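Putative Outer membrane protein (Helicobacter pylori, PDB 6GW5) is the extracellular adhesin domain of an outer membrane protein, SabA, and probably binds host glycans to attach the bacterium to the gastric lining. Local coordinates at residues I61-F75 with V216-A230. Residues are numbered along the deposited sequence; the frame is centred on the assembly and turned at random.
Sequences IFNAVQAVITSVLGF and VLNNIKAMIPILQQA. Unlike the reference sequence in segment 216-230: Leu217 (reference Phe).
The ring of Phe75 is met obliquely by two side chains of the facing helix: Leu217 brings CD1 to CE2 at 3.6 Å, and Val216 puts CG1 near CE1. Phe75 reaches them because its CG stands anti to the backbone N (chi1 -177°), which carries the ring out toward the start of 216-230. Leu217, Phe in the reference sequence, also touches Met178 and Ile181 of helix 167-183. One turn further along helix 215-240, Ile220 lies across Val72, CG2 to CG2 at 3.4 Å, and its CG1 and CG2 pack against Ser71 OG. That hydroxyl is turned back onto its own helix, where OG donates to Val68 O at 2.9 Å; the same carbonyl also accepts from Val72 N, and both donors come from one face of its plane. The two helices run roughly antiparallel, their axes 10.1 Å apart at closest, and form part of the elongated helical bundle of the adhesin domain. In the middle of the interface Val68 and Leu227 meet tip to tip, CG2 to CD1 at 3.5 Å, while Met223 lays its SD 3.6 Å from the same Val68 CG2. Leu227 forks over the neighbouring helix: CD1 sits close to Val65 CA, and CD2 lies against Ala64 CB at 3.8 Å. Helix 255-283 borders this layer, with Ile278 against Val68 and Phe282 against Met223. At the far end Ile61 extends CD1 to Ala230 CB at 3.8 Å, and helix 255-283 reaches both residues, through Val271 and Tyr274 respectively.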
ATOM      1  N   ILE A  61      -6.186   5.998  -4.163  1.00 35.73           N
ATOM      2  CA  ILE A  61      -6.948   6.026  -2.911  1.00 38.96           C
ATOM      3  C   ILE A  61      -8.475   6.195  -3.158  1.00 39.61           C
ATOM      4  O   ILE A  61      -9.304   5.544  -2.495  1.00 37.97           O
ATOM      5  CB  ILE A  61      -6.388   7.042  -1.922  1.00 40.69           C
ATOM      6  CG1 ILE A  61      -4.907   6.738  -1.594  1.00 38.57           C
ATOM      7  CG2 ILE A  61      -7.197   7.035  -0.614  1.00 40.01           C
ATOM      8  CD1 ILE A  61      -4.619   5.367  -0.987  1.00 38.50           C
ATOM      9  N   PHE A  62      -8.853   6.990  -4.154  1.00 40.15           N
ATOM     10  CA  PHE A  62     -10.258   7.096  -4.496  1.00 40.89           C
ATOM     11  C   PHE A  62     -10.780   5.712  -4.800  1.00 37.53           C
ATOM     12  O   PHE A  62     -11.812   5.334  -4.282  1.00 36.30           O
ATOM     13  CB  PHE A  62     -10.511   8.032  -5.680  1.00 43.30           C
ATOM     14  CG  PHE A  62     -11.959   8.288  -5.932  1.00 46.73           C
ATOM     15  CD1 PHE A  62     -12.622   9.290  -5.265  1.00 51.94           C
ATOM     16  CD2 PHE A  62     -12.683   7.482  -6.807  1.00 48.24           C
ATOM     17  CE1 PHE A  62     -13.984   9.501  -5.480  1.00 57.16           C
ATOM     18  CE2 PHE A  62     -14.029   7.697  -7.042  1.00 48.47           C
ATOM     19  CZ  PHE A  62     -14.688   8.712  -6.379  1.00 51.38           C
ATOM     20  N   ASN A  63     -10.054   4.952  -5.628  1.00 39.46           N
ATOM     21  CA  ASN A  63     -10.539   3.655  -6.131  1.00 37.14           C
ATOM     22  C   ASN A  63     -10.628   2.628  -4.982  1.00 35.59           C
ATOM     23  O   ASN A  63     -11.577   1.862  -4.871  1.00 35.64           O
ATOM     24  CB  ASN A  63      -9.663   3.177  -7.299  1.00 41.32           C
ATOM     25  CG  ASN A  63      -9.790   4.055  -8.546  1.00 43.33           C
ATOM     26  OD1 ASN A  63     -10.774   4.757  -8.709  1.00 50.81           O
ATOM     27  ND2 ASN A  63      -8.761   4.044  -9.401  1.00 44.80           N
ATOM     28  N   ALA A  64      -9.656   2.674  -4.101  1.00 34.84           N
ATOM     29  CA  ALA A  64      -9.686   1.880  -2.894  1.00 39.31           C
ATOM     30  C   ALA A  64     -10.882   2.209  -2.026  1.00 42.35           C
ATOM     31  O   ALA A  64     -11.528   1.309  -1.533  1.00 49.67           O
ATOM     32  CB  ALA A  64      -8.380   2.040  -2.127  1.00 39.68           C
ATOM     33  N   VAL A  65     -11.237   3.480  -1.900  1.00 44.23           N
ATOM     34  CA  VAL A  65     -12.468   3.850  -1.190  1.00 42.92           C
ATOM     35  C   VAL A  65     -13.729   3.276  -1.855  1.00 42.03           C
ATOM     36  O   VAL A  65     -14.562   2.697  -1.183  1.00 42.80           O
ATOM     37  CB  VAL A  65     -12.611   5.394  -1.057  1.00 48.16           C
ATOM     38  CG1 VAL A  65     -14.037   5.817  -0.667  1.00 47.91           C
ATOM     39  CG2 VAL A  65     -11.614   5.926  -0.051  1.00 46.38           C
ATOM     40  N   GLN A  66     -13.884   3.499  -3.150  1.00 38.08           N
ATOM     41  CA  GLN A  66     -14.942   2.876  -3.901  1.00 40.64           C
ATOM     42  C   GLN A  66     -15.143   1.418  -3.549  1.00 42.38           C
ATOM     43  O   GLN A  66     -16.251   0.986  -3.259  1.00 46.45           O
ATOM     44  CB  GLN A  66     -14.622   2.930  -5.399  1.00 50.21           C
ATOM     45  CG  GLN A  66     -15.511   3.866  -6.183  1.00 58.62           C
ATOM     46  CD  GLN A  66     -16.973   3.432  -6.114  1.00 63.10           C
ATOM     47  OE1 GLN A  66     -17.384   2.414  -6.700  1.00 54.88           O
ATOM     48  NE2 GLN A  66     -17.754   4.194  -5.384  1.00 62.29           N
ATOM     49  N   ALA A  67     -14.072   0.639  -3.639  1.00 39.74           N
ATOM     50  CA  ALA A  67     -14.185  -0.765  -3.424  1.00 37.47           C
ATOM     51  C   ALA A  67     -14.626  -1.041  -1.989  1.00 35.71           C
ATOM     52  O   ALA A  67     -15.439  -1.941  -1.762  1.00 38.86           O
ATOM     53  CB  ALA A  67     -12.868  -1.478  -3.744  1.00 37.61           C
ATOM     54  N   VAL A  68     -14.062  -0.315  -1.030  1.00 33.54           N
ATOM     55  CA  VAL A  68     -14.389  -0.542   0.381  1.00 36.27           C
ATOM     56  C   VAL A  68     -15.859  -0.159   0.660  1.00 37.11           C
ATOM     57  O   VAL A  68     -16.564  -0.885   1.354  1.00 35.61           O
ATOM     58  CB  VAL A  68     -13.413   0.180   1.336  1.00 35.80           C
ATOM     59  CG1 VAL A  68     -13.854   0.062   2.795  1.00 36.48           C
ATOM     60  CG2 VAL A  68     -12.005  -0.385   1.208  1.00 35.83           C
ATOM     61  N   ILE A  69     -16.318   0.951   0.112  1.00 38.15           N
ATOM     62  CA  ILE A  69     -17.705   1.345   0.309  1.00 39.70           C
ATOM     63  C   ILE A  69     -18.620   0.346  -0.327  1.00 38.43           C
ATOM     64  O   ILE A  69     -19.575  -0.086   0.275  1.00 43.09           O
ATOM     65  CB  ILE A  69     -18.022   2.713  -0.313  1.00 41.81           C
ATOM     66  CG1 ILE A  69     -17.267   3.843   0.389  1.00 41.63           C
ATOM     67  CG2 ILE A  69     -19.512   2.998  -0.262  1.00 46.13           C
ATOM     68  CD1 ILE A  69     -17.270   3.769   1.892  1.00 45.07           C
ATOM     69  N   THR A  70     -18.346  -0.016  -1.561  1.00 38.85           N
ATOM     70  CA  THR A  70     -19.106  -1.062  -2.222  1.00 33.88           C
ATOM     71  C   THR A  70     -19.211  -2.291  -1.261  1.00 36.96           C
ATOM     72  O   THR A  70     -20.292  -2.850  -1.044  1.00 36.69           O
ATOM     73  CB  THR A  70     -18.419  -1.439  -3.550  1.00 33.37           C
ATOM     74  OG1 THR A  70     -18.582  -0.376  -4.509  1.00 37.64           O
ATOM     75  CG2 THR A  70     -18.928  -2.766  -4.127  1.00 31.81           C
ATOM     76  N   SER A  71     -18.070  -2.723  -0.746  1.00 34.18           N
ATOM     77  CA  SER A  71     -18.005  -3.937   0.013  1.00 36.73           C
ATOM     78  C   SER A  71     -18.780  -3.789   1.357  1.00 35.54           C
ATOM     79  O   SER A  71     -19.342  -4.733   1.843  1.00 34.63           O
ATOM     80  CB  SER A  71     -16.539  -4.362   0.221  1.00 36.98           C
ATOM     81  OG  SER A  71     -16.000  -3.689   1.335  1.00 40.19           O
ATOM     82  N   VAL A  72     -18.832  -2.578   1.900  1.00 39.62           N
ATOM     83  CA  VAL A  72     -19.594  -2.288   3.098  1.00 39.69           C
ATOM     84  C   VAL A  72     -21.079  -2.385   2.812  1.00 38.15           C
ATOM     85  O   VAL A  72     -21.793  -3.049   3.553  1.00 32.77           O
ATOM     86  CB  VAL A  72     -19.235  -0.914   3.688  1.00 42.32           C
ATOM     87  CG1 VAL A  72     -20.215  -0.499   4.781  1.00 46.25           C
ATOM     88  CG2 VAL A  72     -17.838  -0.964   4.277  1.00 42.72           C
ATOM     89  N   LEU A  73     -21.515  -1.744   1.731  1.00 37.97           N
ATOM     90  CA  LEU A  73     -22.887  -1.862   1.279  1.00 38.84           C
ATOM     91  C   LEU A  73     -23.250  -3.288   0.888  1.00 43.07           C
ATOM     92  O   LEU A  73     -24.385  -3.707   1.069  1.00 51.03           O
ATOM     93  CB  LEU A  73     -23.169  -0.904   0.140  1.00 40.02           C
ATOM     94  CG  LEU A  73     -23.102   0.584   0.582  1.00 43.74           C
ATOM     95  CD1 LEU A  73     -23.144   1.497  -0.632  1.00 47.85           C
ATOM     96  CD2 LEU A  73     -24.232   0.991   1.524  1.00 45.12           C
ATOM     97  N   GLY A  74     -22.280  -4.059   0.415  1.00 44.24           N
ATOM     98  CA  GLY A  74     -22.517  -5.415   0.062  1.00 40.77           C
ATOM     99  C   GLY A  74     -22.777  -6.218   1.316  1.00 42.64           C
ATOM    100  O   GLY A  74     -23.704  -7.026   1.355  1.00 44.99           O
ATOM    101  N   PHE A  75     -21.943  -6.043   2.336  1.00 40.11           N
ATOM    102  CA  PHE A  75     -22.156  -6.776   3.546  1.00 39.01           C
ATOM    103  C   PHE A  75     -23.494  -6.368   4.140  1.00 41.44           C
ATOM    104  O   PHE A  75     -24.254  -7.194   4.586  1.00 44.69           O
ATOM    105  CB  PHE A  75     -21.062  -6.559   4.582  1.00 38.60           C
ATOM    106  CG  PHE A  75     -21.275  -7.384   5.765  1.00 35.96           C
ATOM    107  CD1 PHE A  75     -20.995  -8.721   5.706  1.00 38.35           C
ATOM    108  CD2 PHE A  75     -21.923  -6.878   6.872  1.00 37.39           C
ATOM    109  CE1 PHE A  75     -21.301  -9.559   6.778  1.00 40.66           C
ATOM    110  CE2 PHE A  75     -22.195  -7.696   7.963  1.00 38.97           C
ATOM    111  CZ  PHE A  75     -21.882  -9.038   7.918  1.00 38.17           C
ATOM    112  N   VAL A 216     -15.180 -11.973   6.838  1.00 38.18           N
ATOM    113  CA  VAL A 216     -15.573 -10.959   5.887  1.00 34.47           C
ATOM    114  C   VAL A 216     -15.938  -9.677   6.590  1.00 39.39           C
ATOM    115  O   VAL A 216     -15.657  -8.575   6.071  1.00 42.03           O
ATOM    116  CB  VAL A 216     -16.703 -11.445   4.958  1.00 37.51           C
ATOM    117  CG1 VAL A 216     -18.016 -11.760   5.707  1.00 34.41           C
ATOM    118  CG2 VAL A 216     -16.933 -10.462   3.801  1.00 35.93           C
ATOM    119  N   LEU A 217     -16.579  -9.800   7.750  1.00 38.59           N
ATOM    120  CA  LEU A 217     -16.962  -8.601   8.451  1.00 41.88           C
ATOM    121  C   LEU A 217     -15.734  -7.951   9.025  1.00 38.44           C
ATOM    122  O   LEU A 217     -15.548  -6.765   8.885  1.00 40.99           O
ATOM    123  CB  LEU A 217     -17.974  -8.879   9.564  1.00 46.76           C
ATOM    124  CG  LEU A 217     -18.150  -7.616  10.441  1.00 52.69           C
ATOM    125  CD1 LEU A 217     -19.435  -6.857  10.167  1.00 52.93           C
ATOM    126  CD2 LEU A 217     -17.994  -7.949  11.914  1.00 59.97           C
ATOM    127  N   ASN A 218     -14.923  -8.727   9.713  1.00 38.08           N
ATOM    128  CA  ASN A 218     -13.773  -8.169  10.379  1.00 39.88           C
ATOM    129  C   ASN A 218     -12.799  -7.464   9.418  1.00 41.59           C
ATOM    130  O   ASN A 218     -12.276  -6.400   9.715  1.00 43.61           O
ATOM    131  CB  ASN A 218     -13.063  -9.246  11.193  1.00 41.71           C
ATOM    132  CG  ASN A 218     -13.932  -9.798  12.361  1.00 44.41           C
ATOM    133  OD1 ASN A 218     -14.645  -9.056  13.077  1.00 45.05           O
ATOM    134  ND2 ASN A 218     -13.886 -11.122  12.535  1.00 44.87           N
ATOM    135  N   ASN A 219     -12.594  -8.057   8.245  1.00 43.33           N
ATOM    136  CA  ASN A 219     -11.676  -7.502   7.225  1.00 40.30           C
ATOM    137  C   ASN A 219     -12.176  -6.223   6.596  1.00 40.38           C
ATOM    138  O   ASN A 219     -11.390  -5.319   6.396  1.00 36.05           O
ATOM    139  CB  ASN A 219     -11.422  -8.518   6.112  1.00 41.39           C
ATOM    140  CG  ASN A 219     -10.452  -9.589   6.520  1.00 42.06           C
ATOM    141  OD1 ASN A 219     -10.264  -9.829   7.715  1.00 42.97           O
ATOM    142  ND2 ASN A 219      -9.880 -10.295   5.532  1.00 39.89           N
ATOM    143  N   ILE A 220     -13.470  -6.186   6.246  1.00 40.90           N
ATOM    144  CA  ILE A 220     -14.056  -4.985   5.722  1.00 40.23           C
ATOM    145  C   ILE A 220     -13.923  -3.904   6.786  1.00 41.68           C
ATOM    146  O   ILE A 220     -13.482  -2.794   6.494  1.00 41.57           O
ATOM    147  CB  ILE A 220     -15.511  -5.208   5.323  1.00 41.28           C
ATOM    148  CG1 ILE A 220     -15.563  -6.073   4.092  1.00 39.85           C
ATOM    149  CG2 ILE A 220     -16.190  -3.886   4.995  1.00 45.54           C
ATOM    150  CD1 ILE A 220     -16.906  -6.705   3.874  1.00 39.70           C
ATOM    151  N   LYS A 221     -14.256  -4.245   8.028  1.00 41.09           N
ATOM    152  CA  LYS A 221     -14.144  -3.296   9.127  1.00 46.74           C
ATOM    153  C   LYS A 221     -12.737  -2.697   9.274  1.00 44.01           C
ATOM    154  O   LYS A 221     -12.592  -1.489   9.470  1.00 43.80           O
ATOM    155  CB  LYS A 221     -14.527  -3.981  10.437  1.00 55.09           C
ATOM    156  CG  LYS A 221     -14.837  -3.036  11.570  1.00 59.97           C
ATOM    157  CD  LYS A 221     -15.575  -3.768  12.685  1.00 72.02           C
ATOM    158  CE  LYS A 221     -15.788  -2.847  13.881  1.00 75.88           C
ATOM    159  NZ  LYS A 221     -14.552  -2.731  14.705  1.00 75.91           N
ATOM    160  N   ALA A 222     -11.715  -3.544   9.176  1.00 40.69           N
ATOM    161  CA  ALA A 222     -10.314  -3.109   9.331  1.00 39.53           C
ATOM    162  C   ALA A 222      -9.822  -2.233   8.181  1.00 40.41           C
ATOM    163  O   ALA A 222      -8.856  -1.501   8.341  1.00 40.21           O
ATOM    164  CB  ALA A 222      -9.401  -4.305   9.485  1.00 36.62           C
ATOM    165  N   MET A 223     -10.509  -2.290   7.038  1.00 42.69           N
ATOM    166  CA  MET A 223     -10.180  -1.445   5.879  1.00 45.88           C
ATOM    167  C   MET A 223     -10.401   0.028   6.126  1.00 44.79           C
ATOM    168  O   MET A 223      -9.697   0.868   5.561  1.00 45.99           O
ATOM    169  CB  MET A 223     -11.036  -1.811   4.669  1.00 45.09           C
ATOM    170  CG  MET A 223     -10.829  -3.220   4.184  1.00 46.41           C
ATOM    171  SD  MET A 223     -11.866  -3.624   2.786  1.00 47.90           S
ATOM    172  CE  MET A 223     -11.428  -5.343   2.585  1.00 48.01           C
ATOM    173  N   ILE A 224     -11.394   0.336   6.942  1.00 43.91           N
ATOM    174  CA  ILE A 224     -11.857   1.704   7.054  1.00 45.66           C
ATOM    175  C   ILE A 224     -10.827   2.610   7.716  1.00 46.61           C
ATOM    176  O   ILE A 224     -10.523   3.662   7.166  1.00 45.42           O
ATOM    177  CB  ILE A 224     -13.234   1.777   7.731  1.00 48.65           C
ATOM    178  CG1 ILE A 224     -14.260   1.084   6.829  1.00 58.53           C
ATOM    179  CG2 ILE A 224     -13.671   3.216   7.898  1.00 47.75           C
ATOM    180  CD1 ILE A 224     -15.655   0.971   7.411  1.00 63.47           C
ATOM    181  N   PRO A 225     -10.302   2.224   8.895  1.00 45.66           N
ATOM    182  CA  PRO A 225      -9.269   3.028   9.508  1.00 45.29           C
ATOM    183  C   PRO A 225      -8.026   3.160   8.658  1.00 42.67           C
ATOM    184  O   PRO A 225      -7.378   4.216   8.675  1.00 48.18           O
ATOM    185  CB  PRO A 225      -8.947   2.298  10.817  1.00 41.56           C
ATOM    186  CG  PRO A 225      -9.569   0.993  10.728  1.00 43.49           C
ATOM    187  CD  PRO A 225     -10.749   1.169   9.803  1.00 47.73           C
ATOM    188  N   ILE A 226      -7.703   2.130   7.901  1.00 41.91           N
ATOM    189  CA  ILE A 226      -6.561   2.239   6.971  1.00 43.56           C
ATOM    190  C   ILE A 226      -6.769   3.341   5.936  1.00 40.64           C
ATOM    191  O   ILE A 226      -5.889   4.151   5.698  1.00 39.39           O
ATOM    192  CB  ILE A 226      -6.263   0.901   6.281  1.00 43.32           C
ATOM    193  CG1 ILE A 226      -5.588  -0.035   7.297  1.00 40.13           C
ATOM    194  CG2 ILE A 226      -5.365   1.108   5.055  1.00 43.93           C
ATOM    195  CD1 ILE A 226      -5.667  -1.496   6.952  1.00 37.99           C
ATOM    196  N   LEU A 227      -7.934   3.353   5.313  1.00 43.44           N
ATOM    197  CA  LEU A 227      -8.191   4.349   4.301  1.00 45.85           C
ATOM    198  C   LEU A 227      -8.332   5.743   4.878  1.00 48.49           C
ATOM    199  O   LEU A 227      -8.022   6.709   4.199  1.00 48.90           O
ATOM    200  CB  LEU A 227      -9.434   3.995   3.530  1.00 46.81           C
ATOM    201  CG  LEU A 227      -9.242   2.924   2.461  1.00 47.55           C
ATOM    202  CD1 LEU A 227     -10.559   2.793   1.731  1.00 51.19           C
ATOM    203  CD2 LEU A 227      -8.124   3.260   1.494  1.00 47.18           C
ATOM    204  N   GLN A 228      -8.788   5.845   6.124  1.00 49.37           N
ATOM    205  CA  GLN A 228      -8.851   7.132   6.773  1.00 47.17           C
ATOM    206  C   GLN A 228      -7.443   7.681   6.960  1.00 44.37           C
ATOM    207  O   GLN A 228      -7.237   8.867   6.795  1.00 45.42           O
ATOM    208  CB  GLN A 228      -9.585   7.052   8.105  1.00 50.53           C
ATOM    209  CG  GLN A 228     -11.092   6.982   7.923  1.00 54.69           C
ATOM    210  CD  GLN A 228     -11.881   6.701   9.211  1.00 54.08           C
ATOM    211  OE1 GLN A 228     -11.465   5.928  10.077  1.00 50.57           O
ATOM    212  NE2 GLN A 228     -13.039   7.327   9.322  1.00 54.90           N
ATOM    213  N   GLN A 229      -6.475   6.834   7.299  1.00 44.47           N
ATOM    214  CA  GLN A 229      -5.099   7.303   7.379  1.00 45.46           C
ATOM    215  C   GLN A 229      -4.592   7.716   6.022  1.00 42.34           C
ATOM    216  O   GLN A 229      -3.900   8.715   5.909  1.00 42.06           O
ATOM    217  CB  GLN A 229      -4.162   6.249   7.951  1.00 52.30           C
ATOM    218  CG  GLN A 229      -4.124   6.218   9.473  1.00 58.67           C
ATOM    219  CD  GLN A 229      -3.968   4.826  10.042  1.00 68.79           C
ATOM    220  OE1 GLN A 229      -3.456   3.919   9.407  1.00 71.31           O
ATOM    221  NE2 GLN A 229      -4.471   4.642  11.239  1.00 82.20           N
ATOM    222  N   ALA A 230      -4.927   6.931   5.009  1.00 44.57           N
ATOM    223  CA  ALA A 230      -4.458   7.192   3.640  1.00 48.29           C
ATOM    224  C   ALA A 230      -5.038   8.468   3.064  1.00 46.83           C
ATOM    225  O   ALA A 230      -4.364   9.200   2.340  1.00 42.47           O
ATOM    226  CB  ALA A 230      -4.826   6.032   2.731  1.00 48.86           C
TER